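PDB 6LRF: Alr4995 protein from Nostoc sp., which is a bifunctional enzyme, an arginine dihydrolase that also works as an ornithine cyclodeaminase, which would carry arginine through ornithine to proline. Local coordinates for residues E480-K483 / I484-G488; L508-L511 / I512-Y516; V528-I531 / E532-M536; M584-C587 / V588-I592. All coordinates share one frame; numbering follows the deposited sequence.

All four contacts are local, contacts 1, 2 and 4 at the C-terminal end of a helix and contact 3 along one, and they follow one another in series: none encloses or crosses another, and none closes a long loop. They fall in the C-terminal Rossmann-fold region. Contact 1, on helix 467-486, touches contact 2, on helix 505-513, through Arg-485 and Glu-514. Contact 3 follows on helix 524-536, after strand 519-523, with its centre about 18 Å from that of contact 2. Contact 4, on helix 583-589, joins contacts 2 and 3: Glu-586 meets Arg-513 of contact 2, and Met-584 N meets Asp-530 of contact 3. The helices thus form a connected chain of neighbours.

Contact 1. Residues E480-K483 / I484-G488; sequences ELRK and IRDAG
Asp-486 sets its carboxylate over the flat face of the Arg-482 guanidinium, one helical turn back, instead of meeting an N-H at its edge. OD2 lies 3.8 Å above that plane, near its centre, and the two groups stand 83° apart. The salt bridge from Arg-482 NH2 to Asp-486 OD2 is long, 3.9 Å, and works by charge alone, since no N-H points at the oxygen. Arg-482 runs extended from CG to NE, and Asp-486 OD2 also touches its CG. Asp-486 OD1 makes a salt bridge to a second arginine, 3.6 Å from Arg-485 NE and in the plane of that guanidinium at its edge, so the three residues form a network. One aspartate thus sits between two like charges and would be expected to ease their repulsion, while Arg-485 NH1 goes on to the backbone oxygen of Glu-514. On another side of the helix Ile-484 turns CG1 back against Glu-480 O, 3.1 Å away, and with Leu-481 packs against Val-491 and Met-629 of the parallel sheet. Ordinary helical bonds continue to Ala-487 N, which reaches Lys-483 O at 3.2 Å. There the helix stops: Gly-488, at positive phi, gives its N-H to Arg-485 O at 3.0 Å, and the residue after it gives its own to Ile-484 O, a Schellman motif with Gly-488 as C-prime.

Contact 2. Residues L508-L511 / I512-Y516; sequences LSRL and IREGY
Arg-510 NE gives its N-H to Glu-514 OE2 in a salt bridge one turn along the helix. The modelled 2.5 Å from Arg-510 NE to Glu-514 OE2 is very short and its exact value doubtful. OE2 comes in at the edge of the guanidinium, near its plane, while the carboxylate itself is turned 77° from that plane. Glu-514, extended beyond CG, reaches back to the arginine, whose NH2 has a further salt bridge to Asp-692 on helix 680-694. Arg-513 bends at chi3 (61°), which brings its guanidinium back over the helix: one face covers Arg-510 CA, with NH2 3.8 Å from Arg-510 CB. Its NH1 makes a salt bridge to Glu-586, tying this helix to helix 583-589.

The backbone then closes off the helix. Glu-514 N bonds to Arg-510 O at 3.0 Å, and Tyr-516 N reaches back five residues to Leu-511 O at 3.1 Å. With Gly-515 at positive phi, and a weak bond from its N to Ile-512 O (3.4 Å), the ending resembles a Schellman motif.

Packing surrounds this turn. The Tyr-516 ring turns its edge to Leu-511 O, which lies in the ring plane, and CD1 meets Leu-511 CD2 at 3.9 Å; the two side chains cross at about a right angle, and both touch Leu-691. Tyr-516 also rests on Leu-481 of helix 467-486. Farther back, the CD1 tips of Leu-508 and Ile-512 approach to 4.1 Å, and Ile-512 continues onto Val-583.

Contact 3. Residues V528-I531 / E532-M536; sequences VHDI and EQNMM
Ile-531 and the selenomethionine Met-535 run side by side off the same flank of helix 524-536, pointing the same way, with Ile-531 CG2 3.6 Å from Met-535 SE. CG2, anti to the backbone N, is the branch that touches; the side chain also packs on Val-560 and Ile-579. This helix follows strand 519-523 of the parallel Rossmann-fold sheet. Glu-532 lays its CB against Val-528 O at 3.3 Å, and its chain then extends from the helix; OE1 accepts from Leu-540 N and His-557 ND1, and OE2 pairs with Thr-538. The third residue, Asp-530, is gripped by Asn-534. Its backbone oxygen takes two donors from opposite faces of the carbonyl plane: Asn-534 N at 3.1 Å and Asn-534 ND2 at 2.7 Å, the latter nearly straight (174°) and in the amide plane. A water spans the two side chains, donating to Asp-530 OD1 at a very short, doubtful 2.5 Å and accepting from Asn-534 ND2 at 3.0 Å. The Asp-530 oxygens also receive backbone amides, OD1 from Val-583 and OD2 from Met-584. A buried carboxylate with so many donors, at the start of helix 583-589, would probably have its negative charge stabilised.

Contact 4. Residues M584-C587 / V588-I592; sequences MYEC and VRNQI
Arg-589 lays its aliphatic CG over one face of the Tyr-585 ring in a CH-pi contact, 3.8 Å from CG to the ring centroid and 26° off the normal. A bend at chi2 (-69°) folds the rest of the arginine toward the phenol, where Arg-589 NE makes a weak hydrogen bond to Tyr-585 OH at 3.3 Å. The Tyr-585 side chain also packs on Val-574 of helix 570-575, as does that of Arg-589.

Among the polar contacts, Asn-590 N and ND2 both donate hydrogen bonds to Glu-586 O, each 2.9 Å, and the ND2 bond keeps close to the amide plane. ND2 has a weak hydrogen bond to Glu-586 OE1 as well, the two side chains lying alongside each other; Glu-586 OE2 turns to Arg-513.

The chain then leaves the helix in a Schellman motif. Gln-591, the C-prime residue at positive phi, gives its N-H to Val-588 O, N to O 3.2 Å, and Ile-592 N meets Cys-587 O at 2.9 Å, in the carbonyl plane and on a lone pair.

Apolar contact completes the turn: Ile-592 CB comes 4.2 Å from Cys-587 SG. Both residues rest on Ile-512, and Cys-587 reaches Phe-594 of strand 594-597.

Contact 1. Residues E480-K483 / I484-G488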
loop_
_atom_site.group_PDB
_atom_site.type_symbol
_atom_site.label_atom_id
_atom_site.label_comp_id
_atom_site.label_asym_id
_atom_site.label_seq_id
_atom_site.Cartn_x
_atom_site.Cartn_y
_atom_site.Cartn_z
ATOM N N GLU B 480 24.521 -13.654 12.025
ATOM C CA GLU B 480 24.705 -12.831 13.223
ATOM C C GLU B 480 24.118 -13.573 14.412
ATOM O O GLU B 480 24.696 -13.613 15.484
ATOM C CB GLU B 480 24.034 -11.460 13.058
ATOM C CG GLU B 480 24.649 -10.528 11.991
ATOM C CD GLU B 480 23.688 -9.412 11.542
ATOM O OE1 GLU B 480 22.505 -9.437 11.953
ATOM O OE2 GLU B 480 24.104 -8.520 10.758
ATOM N N LEU B 481 22.976 -14.209 14.187
ATOM C CA LEU B 481 22.244 -14.893 15.242
ATOM C C LEU B 481 22.978 -16.116 15.793
ATOM O O LEU B 481 23.004 -16.321 17.001
ATOM C CB LEU B 481 20.869 -15.301 14.724
ATOM C CG LEU B 481 19.767 -15.582 15.730
ATOM C CD1 LEU B 481 19.817 -14.614 16.883
ATOM C CD2 LEU B 481 18.457 -15.431 14.994
ATOM N N ARG B 482 23.557 -16.935 14.920
ATOM C CA ARG B 482 24.335 -18.097 15.366
ATOM C C ARG B 482 25.621 -17.662 16.079
ATOM O O ARG B 482 26.024 -18.253 17.094
ATOM C CB ARG B 482 24.670 -19.008 14.181
ATOM C CG ARG B 482 25.481 -20.254 14.522
ATOM C CD ARG B 482 25.729 -21.049 13.245
ATOM N NE ARG B 482 26.577 -22.226 13.425
ATOM C CZ ARG B 482 27.904 -22.223 13.308
ATOM N NH1 ARG B 482 28.586 -23.350 13.484
ATOM N NH2 ARG B 482 28.550 -21.099 13.010
ATOM N N LYS B 483 26.255 -16.624 15.542
ATOM C CA LYS B 483 27.460 -16.058 16.138
ATOM C C LYS B 483 27.192 -15.601 17.559
ATOM O O LYS B 483 27.997 -15.840 18.455
ATOM C CB LYS B 483 27.983 -14.886 15.307
ATOM C CG LYS B 483 29.373 -15.102 14.720
ATOM C CD LYS B 483 29.465 -14.528 13.314
ATOM C CE LYS B 483 30.872 -14.678 12.730
ATOM N NZ LYS B 483 31.517 -15.994 13.035
ATOM N N ILE B 484 26.050 -14.954 17.767
ATOM C CA ILE B 484 25.730 -14.426 19.081
ATOM C C ILE B 484 25.401 -15.557 20.045
ATOM O O ILE B 484 25.797 -15.504 21.202
ATOM C CB ILE B 484 24.560 -13.403 19.016
ATOM C CG1 ILE B 484 24.973 -12.193 18.182
ATOM C CG2 ILE B 484 24.157 -12.939 20.407
ATOM C CD1 ILE B 484 23.869 -11.182 17.959
ATOM N N ARG B 485 24.694 -16.585 19.586
ATOM C CA ARG B 485 24.306 -17.671 20.492
ATOM C C ARG B 485 25.520 -18.496 20.955
ATOM O O ARG B 485 25.633 -18.848 22.139
ATOM C CB ARG B 485 23.283 -18.604 19.835
ATOM C CG ARG B 485 22.872 -19.762 20.741
ATOM C CD ARG B 485 22.144 -20.877 20.000
ATOM N NE ARG B 485 23.023 -21.597 19.074
ATOM C CZ ARG B 485 22.670 -22.690 18.398
ATOM N NH1 ARG B 485 21.451 -23.210 18.540
ATOM N NH2 ARG B 485 23.542 -23.267 17.579
ATOM N N ASP B 486 26.415 -18.807 20.013
ATOM C CA ASP B 486 27.633 -19.570 20.316
ATOM C C ASP B 486 28.535 -18.798 21.277
ATOM O O ASP B 486 29.161 -19.377 22.168
ATOM C CB ASP B 486 28.395 -19.906 19.027
ATOM C CG ASP B 486 27.579 -20.767 18.066
ATOM O OD1 ASP B 486 26.548 -21.353 18.488
ATOM O OD2 ASP B 486 27.976 -20.867 16.886
ATOM N N ALA B 487 28.581 -17.480 21.101
ATOM C CA ALA B 487 29.343 -16.616 21.993
ATOM C C ALA B 487 28.623 -16.349 23.322
ATOM O O ALA B 487 29.096 -15.553 24.128
ATOM C CB ALA B 487 29.658 -15.303 21.295
ATOM N N GLY B 488 27.486 -17.008 23.547
ATOM C CA GLY B 488 26.710 -16.833 24.769
ATOM C C GLY B 488 26.002 -15.488 24.988
ATOM O O GLY B 488 25.569 -15.196 26.105
#

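Contact 2. Residues L508-L511 / I512-Y516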
loop_
_atom_site.group_PDB
_atom_site.type_symbol
_atom_site.label_atom_id
_atom_site.label_comp_id
_atom_site.label_asym_id
_atom_site.label_seq_id
_atom_site.Cartn_x
_atom_site.Cartn_y
_atom_site.Cartn_z
ATOM N N LEU B 508 9.092 -19.571 15.469
ATOM C CA LEU B 508 9.495 -18.848 16.670
ATOM C C LEU B 508 9.659 -19.825 17.836
ATOM O O LEU B 508 10.619 -19.730 18.581
ATOM C CB LEU B 508 8.483 -17.742 17.019
ATOM C CG LEU B 508 8.759 -16.975 18.318
ATOM C CD1 LEU B 508 10.221 -16.534 18.385
ATOM C CD2 LEU B 508 7.847 -15.772 18.437
ATOM N N SER B 509 8.722 -20.762 17.978
ATOM C CA SER B 509 8.806 -21.824 18.990
ATOM C C SER B 509 10.118 -22.561 18.910
ATOM O O SER B 509 10.756 -22.864 19.922
ATOM C CB SER B 509 7.679 -22.853 18.806
ATOM O OG SER B 509 6.436 -22.362 19.247
ATOM N N ARG B 510 10.496 -22.891 17.683
ATOM C CA ARG B 510 11.720 -23.637 17.454
ATOM C C ARG B 510 12.946 -22.814 17.867
ATOM O O ARG B 510 13.828 -23.314 18.571
ATOM C CB ARG B 510 11.811 -24.058 15.989
ATOM C CG ARG B 510 13.133 -24.681 15.648
ATOM C CD ARG B 510 12.990 -25.907 14.781
ATOM N NE ARG B 510 14.314 -26.471 14.550
ATOM C CZ ARG B 510 15.009 -26.316 13.430
ATOM N NH1 ARG B 510 14.490 -25.638 12.415
ATOM N NH2 ARG B 510 16.218 -26.855 13.324
ATOM N N LEU B 511 12.991 -21.551 17.444
ATOM C CA LEU B 511 14.052 -20.638 17.877
ATOM C C LEU B 511 14.249 -20.612 19.399
ATOM O O LEU B 511 15.381 -20.648 19.883
ATOM C CB LEU B 511 13.767 -19.222 17.376
ATOM C CG LEU B 511 13.974 -19.000 15.883
ATOM C CD1 LEU B 511 13.583 -17.589 15.523
ATOM C CD2 LEU B 511 15.423 -19.269 15.507
ATOM N N ILE B 512 13.149 -20.549 20.147
ATOM C CA ILE B 512 13.202 -20.478 21.609
ATOM C C ILE B 512 13.724 -21.799 22.197
ATOM O O ILE B 512 14.549 -21.813 23.121
ATOM C CB ILE B 512 11.799 -20.152 22.208
ATOM C CG1 ILE B 512 11.357 -18.728 21.829
ATOM C CG2 ILE B 512 11.812 -20.315 23.712
ATOM C CD1 ILE B 512 9.867 -18.467 21.989
ATOM N N ARG B 513 13.219 -22.899 21.646
ATOM C CA ARG B 513 13.599 -24.256 22.038
ATOM C C ARG B 513 15.099 -24.514 21.877
ATOM O O ARG B 513 15.709 -25.164 22.716
ATOM C CB ARG B 513 12.801 -25.267 21.208
ATOM C CG ARG B 513 12.735 -26.662 21.777
ATOM C CD ARG B 513 11.497 -27.396 21.251
ATOM N NE ARG B 513 11.500 -27.550 19.796
ATOM C CZ ARG B 513 10.558 -27.085 18.982
ATOM N NH1 ARG B 513 9.516 -26.416 19.469
ATOM N NH2 ARG B 513 10.653 -27.291 17.673
ATOM N N GLU B 514 15.687 -23.974 20.813
ATOM C CA GLU B 514 17.080 -24.243 20.460
ATOM C C GLU B 514 18.095 -23.160 20.876
ATOM O O GLU B 514 19.221 -23.133 20.368
ATOM C CB GLU B 514 17.168 -24.477 18.956
ATOM C CG GLU B 514 16.270 -25.624 18.519
ATOM C CD GLU B 514 16.373 -25.951 17.039
ATOM O OE1 GLU B 514 17.189 -25.316 16.332
ATOM O OE2 GLU B 514 15.632 -26.853 16.583
ATOM N N GLY B 515 17.685 -22.269 21.781
ATOM C CA GLY B 515 18.598 -21.356 22.451
ATOM C C GLY B 515 18.932 -20.021 21.799
ATOM O O GLY B 515 19.932 -19.402 22.152
ATOM N N TYR B 516 18.114 -19.563 20.860
ATOM C CA TYR B 516 18.375 -18.291 20.201
ATOM C C TYR B 516 17.647 -17.115 20.860
ATOM O O TYR B 516 17.855 -15.979 20.480
ATOM C CB TYR B 516 17.972 -18.350 18.729
ATOM C CG TYR B 516 18.723 -19.374 17.918
ATOM C CD1 TYR B 516 18.231 -20.671 17.769
ATOM C CD2 TYR B 516 19.922 -19.054 17.303
ATOM C CE1 TYR B 516 18.910 -21.617 17.020
ATOM C CE2 TYR B 516 20.609 -19.994 16.556
ATOM C CZ TYR B 516 20.097 -21.272 16.417
ATOM O OH TYR B 516 20.780 -22.203 15.672
#

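Contact 3. Residues V528-I531 / E532-M536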
loop_
_atom_site.group_PDB
_atom_site.type_symbol
_atom_site.label_atom_id
_atom_site.label_comp_id
_atom_site.label_asym_id
_atom_site.label_seq_id
_atom_site.Cartn_x
_atom_site.Cartn_y
_atom_site.Cartn_z
ATOM N N VAL B 528 -2.486 -14.766 23.793
ATOM C CA VAL B 528 -3.782 -15.422 23.625
ATOM C C VAL B 528 -3.862 -16.154 22.276
ATOM O O VAL B 528 -4.346 -17.274 22.216
ATOM C CB VAL B 528 -4.978 -14.449 23.721
ATOM C CG1 VAL B 528 -6.288 -15.212 23.526
ATOM C CG2 VAL B 528 -4.999 -13.735 25.074
ATOM N N HIS B 529 -3.396 -15.523 21.200
ATOM C CA HIS B 529 -3.453 -16.141 19.878
ATOM C C HIS B 529 -2.575 -17.382 19.787
ATOM O O HIS B 529 -2.958 -18.368 19.165
ATOM C CB HIS B 529 -3.040 -15.135 18.795
ATOM C CG HIS B 529 -4.099 -14.132 18.482
ATOM N ND1 HIS B 529 -4.997 -14.300 17.450
ATOM C CD2 HIS B 529 -4.434 -12.969 19.088
ATOM C CE1 HIS B 529 -5.821 -13.268 17.418
ATOM N NE2 HIS B 529 -5.506 -12.450 18.407
ATOM N N ASP B 530 -1.391 -17.323 20.387
ATOM C CA ASP B 530 -0.487 -18.466 20.388
ATOM C C ASP B 530 -1.129 -19.631 21.134
ATOM O O ASP B 530 -1.115 -20.775 20.667
ATOM C CB ASP B 530 0.845 -18.107 21.033
ATOM C CG ASP B 530 1.735 -19.329 21.269
ATOM O OD1 ASP B 530 2.228 -19.925 20.275
ATOM O OD2 ASP B 530 1.973 -19.665 22.449
ATOM N N ILE B 531 -1.706 -19.333 22.293
ATOM C CA ILE B 531 -2.318 -20.383 23.081
ATOM C C ILE B 531 -3.555 -20.909 22.348
ATOM O O ILE B 531 -3.736 -22.108 22.254
ATOM C CB ILE B 531 -2.646 -19.890 24.481
ATOM C CG1 ILE B 531 -1.332 -19.582 25.210
ATOM C CG2 ILE B 531 -3.447 -20.939 25.240
ATOM C CD1 ILE B 531 -1.480 -18.953 26.586
ATOM N N GLU B 532 -4.364 -20.024 21.765
ATOM C CA GLU B 532 -5.537 -20.471 21.010
ATOM C C GLU B 532 -5.159 -21.393 19.847
ATOM O O GLU B 532 -5.785 -22.434 19.645
ATOM C CB GLU B 532 -6.332 -19.281 20.473
ATOM C CG GLU B 532 -7.700 -19.670 19.927
ATOM C CD GLU B 532 -8.337 -18.581 19.070
ATOM O OE1 GLU B 532 -7.888 -17.411 19.103
ATOM O OE2 GLU B 532 -9.284 -18.912 18.334
ATOM N N GLN B 533 -4.147 -21.006 19.080
ATOM C CA GLN B 533 -3.739 -21.791 17.920
ATOM C C GLN B 533 -3.286 -23.176 18.343
ATOM O O GLN B 533 -3.525 -24.158 17.640
ATOM C CB GLN B 533 -2.626 -21.088 17.143
ATOM C CG GLN B 533 -1.716 -22.039 16.327
ATOM C CD GLN B 533 -0.469 -21.343 15.743
ATOM O OE1 GLN B 533 -0.563 -20.650 14.734
ATOM N NE2 GLN B 533 0.696 -21.534 16.373
ATOM N N ASN B 534 -2.649 -23.258 19.504
ATOM C CA ASN B 534 -2.074 -24.517 19.945
ATOM C C ASN B 534 -3.067 -25.405 20.689
ATOM O O ASN B 534 -2.976 -26.621 20.617
ATOM C CB ASN B 534 -0.835 -24.249 20.807
ATOM C CG ASN B 534 0.385 -23.934 19.962
ATOM O OD1 ASN B 534 1.077 -24.843 19.513
ATOM N ND2 ASN B 534 0.624 -22.649 19.700
HETATM N N MSE B 535 -4.017 -24.799 21.390
HETATM C CA MSE B 535 -5.040 -25.557 22.095
HETATM C C MSE B 535 -6.192 -25.954 21.178
HETATM O O MSE B 535 -6.695 -27.071 21.261
HETATM C CB MSE B 535 -5.612 -24.758 23.262
HETATM C CG MSE B 535 -4.738 -24.642 24.494
HETATM SE SE MSE B 535 -5.719 -23.647 25.876
HETATM C CE MSE B 535 -7.217 -24.878 26.077
HETATM N N MSE B 536 -6.616 -25.028 20.320
HETATM C CA MSE B 536 -7.846 -25.193 19.557
HETATM C C MSE B 536 -7.624 -25.328 18.055
HETATM O O MSE B 536 -8.572 -25.610 17.333
HETATM C CB MSE B 536 -8.803 -24.009 19.772
HETATM C CG MSE B 536 -8.884 -23.429 21.171
HETATM SE SE MSE B 536 -9.986 -24.546 22.299
HETATM C CE MSE B 536 -11.694 -24.311 21.440
HETATM O O HOH W 1 2.559 -21.081 18.072
#

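Contact 4. Residues M584-C587 / V588-I592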
loop_
_atom_site.group_PDB
_atom_site.type_symbol
_atom_site.label_atom_id
_atom_site.label_comp_id
_atom_site.label_asym_id
_atom_site.label_seq_id
_atom_site.Cartn_x
_atom_site.Cartn_y
_atom_site.Cartn_z
HETATM N N MSE B 584 4.405 -19.609 23.955
HETATM C CA MSE B 584 4.361 -19.399 25.399
HETATM C C MSE B 584 4.782 -20.692 26.123
HETATM O O MSE B 584 5.477 -20.654 27.137
HETATM C CB MSE B 584 2.960 -18.930 25.838
HETATM C CG MSE B 584 2.428 -17.715 25.048
HETATM SE SE MSE B 584 3.726 -16.235 25.014
HETATM C CE MSE B 584 3.734 -15.985 26.944
ATOM N N TYR B 585 4.396 -21.831 25.566
ATOM C CA TYR B 585 4.810 -23.136 26.093
ATOM C C TYR B 585 6.325 -23.286 26.156
ATOM O O TYR B 585 6.870 -23.666 27.185
ATOM C CB TYR B 585 4.242 -24.274 25.239
ATOM C CG TYR B 585 4.788 -25.647 25.616
ATOM C CD1 TYR B 585 4.253 -26.365 26.684
ATOM C CD2 TYR B 585 5.841 -26.222 24.903
ATOM C CE1 TYR B 585 4.747 -27.617 27.028
ATOM C CE2 TYR B 585 6.346 -27.470 25.242
ATOM C CZ TYR B 585 5.793 -28.160 26.305
ATOM O OH TYR B 585 6.286 -29.393 26.642
ATOM N N GLU B 586 7.000 -23.004 25.047
ATOM C CA GLU B 586 8.456 -23.115 25.016
ATOM C C GLU B 586 9.120 -22.149 25.989
ATOM O O GLU B 586 10.158 -22.478 26.568
ATOM C CB GLU B 586 9.003 -22.878 23.603
ATOM C CG GLU B 586 8.606 -23.938 22.557
ATOM C CD GLU B 586 9.003 -25.381 22.931
ATOM O OE1 GLU B 586 9.824 -25.588 23.861
ATOM O OE2 GLU B 586 8.477 -26.319 22.284
ATOM N N CYS B 587 8.538 -20.960 26.183
ATOM C CA CYS B 587 9.108 -20.014 27.153
ATOM C C CYS B 587 9.045 -20.602 28.555
ATOM O O CYS B 587 10.015 -20.529 29.314
ATOM C CB CYS B 587 8.391 -18.656 27.129
ATOM S SG CYS B 587 8.797 -17.667 25.683
ATOM N N VAL B 588 7.910 -21.195 28.900
ATOM C CA VAL B 588 7.773 -21.784 30.226
ATOM C C VAL B 588 8.712 -22.998 30.378
ATOM O O VAL B 588 9.453 -23.090 31.353
ATOM C CB VAL B 588 6.309 -22.182 30.524
ATOM C CG1 VAL B 588 6.220 -22.997 31.808
ATOM C CG2 VAL B 588 5.427 -20.925 30.624
ATOM N N ARG B 589 8.729 -23.888 29.393
ATOM C CA ARG B 589 9.520 -25.121 29.509
ATOM C C ARG B 589 11.023 -24.871 29.520
ATOM O O ARG B 589 11.777 -25.610 30.149
ATOM C CB ARG B 589 9.168 -26.086 28.374
ATOM C CG ARG B 589 7.930 -26.957 28.652
ATOM C CD ARG B 589 8.166 -28.005 29.757
ATOM N NE ARG B 589 7.063 -28.967 29.836
ATOM C CZ ARG B 589 6.164 -29.021 30.820
ATOM N NH1 ARG B 589 6.239 -28.173 31.844
ATOM N NH2 ARG B 589 5.190 -29.932 30.789
ATOM N N ASN B 590 11.464 -23.829 28.829
ATOM C CA ASN B 590 12.889 -23.536 28.785
ATOM C C ASN B 590 13.286 -22.375 29.692
ATOM O O ASN B 590 14.428 -21.924 29.678
ATOM C CB ASN B 590 13.315 -23.268 27.345
ATOM C CG ASN B 590 13.141 -24.493 26.457
ATOM O OD1 ASN B 590 14.022 -25.347 26.374
ATOM N ND2 ASN B 590 11.998 -24.583 25.796
ATOM N N GLN B 591 12.331 -21.909 30.486
ATOM C CA GLN B 591 12.556 -20.826 31.442
ATOM C C GLN B 591 13.123 -19.567 30.783
ATOM O O GLN B 591 14.079 -18.976 31.267
ATOM C CB GLN B 591 13.466 -21.305 32.563
ATOM C CG GLN B 591 12.971 -22.601 33.194
ATOM C CD GLN B 591 14.104 -23.444 33.708
ATOM O OE1 GLN B 591 14.726 -23.105 34.717
ATOM N NE2 GLN B 591 14.403 -24.542 33.004
ATOM N N ILE B 592 12.520 -19.178 29.665
ATOM C CA ILE B 592 12.795 -17.902 29.013
ATOM C C ILE B 592 11.831 -16.884 29.603
ATOM O O ILE B 592 10.608 -17.094 29.572
ATOM C CB ILE B 592 12.603 -18.010 27.493
ATOM C CG1 ILE B 592 13.360 -19.228 26.956
ATOM C CG2 ILE B 592 13.041 -16.745 26.795
ATOM C CD1 ILE B 592 14.871 -19.125 27.165
#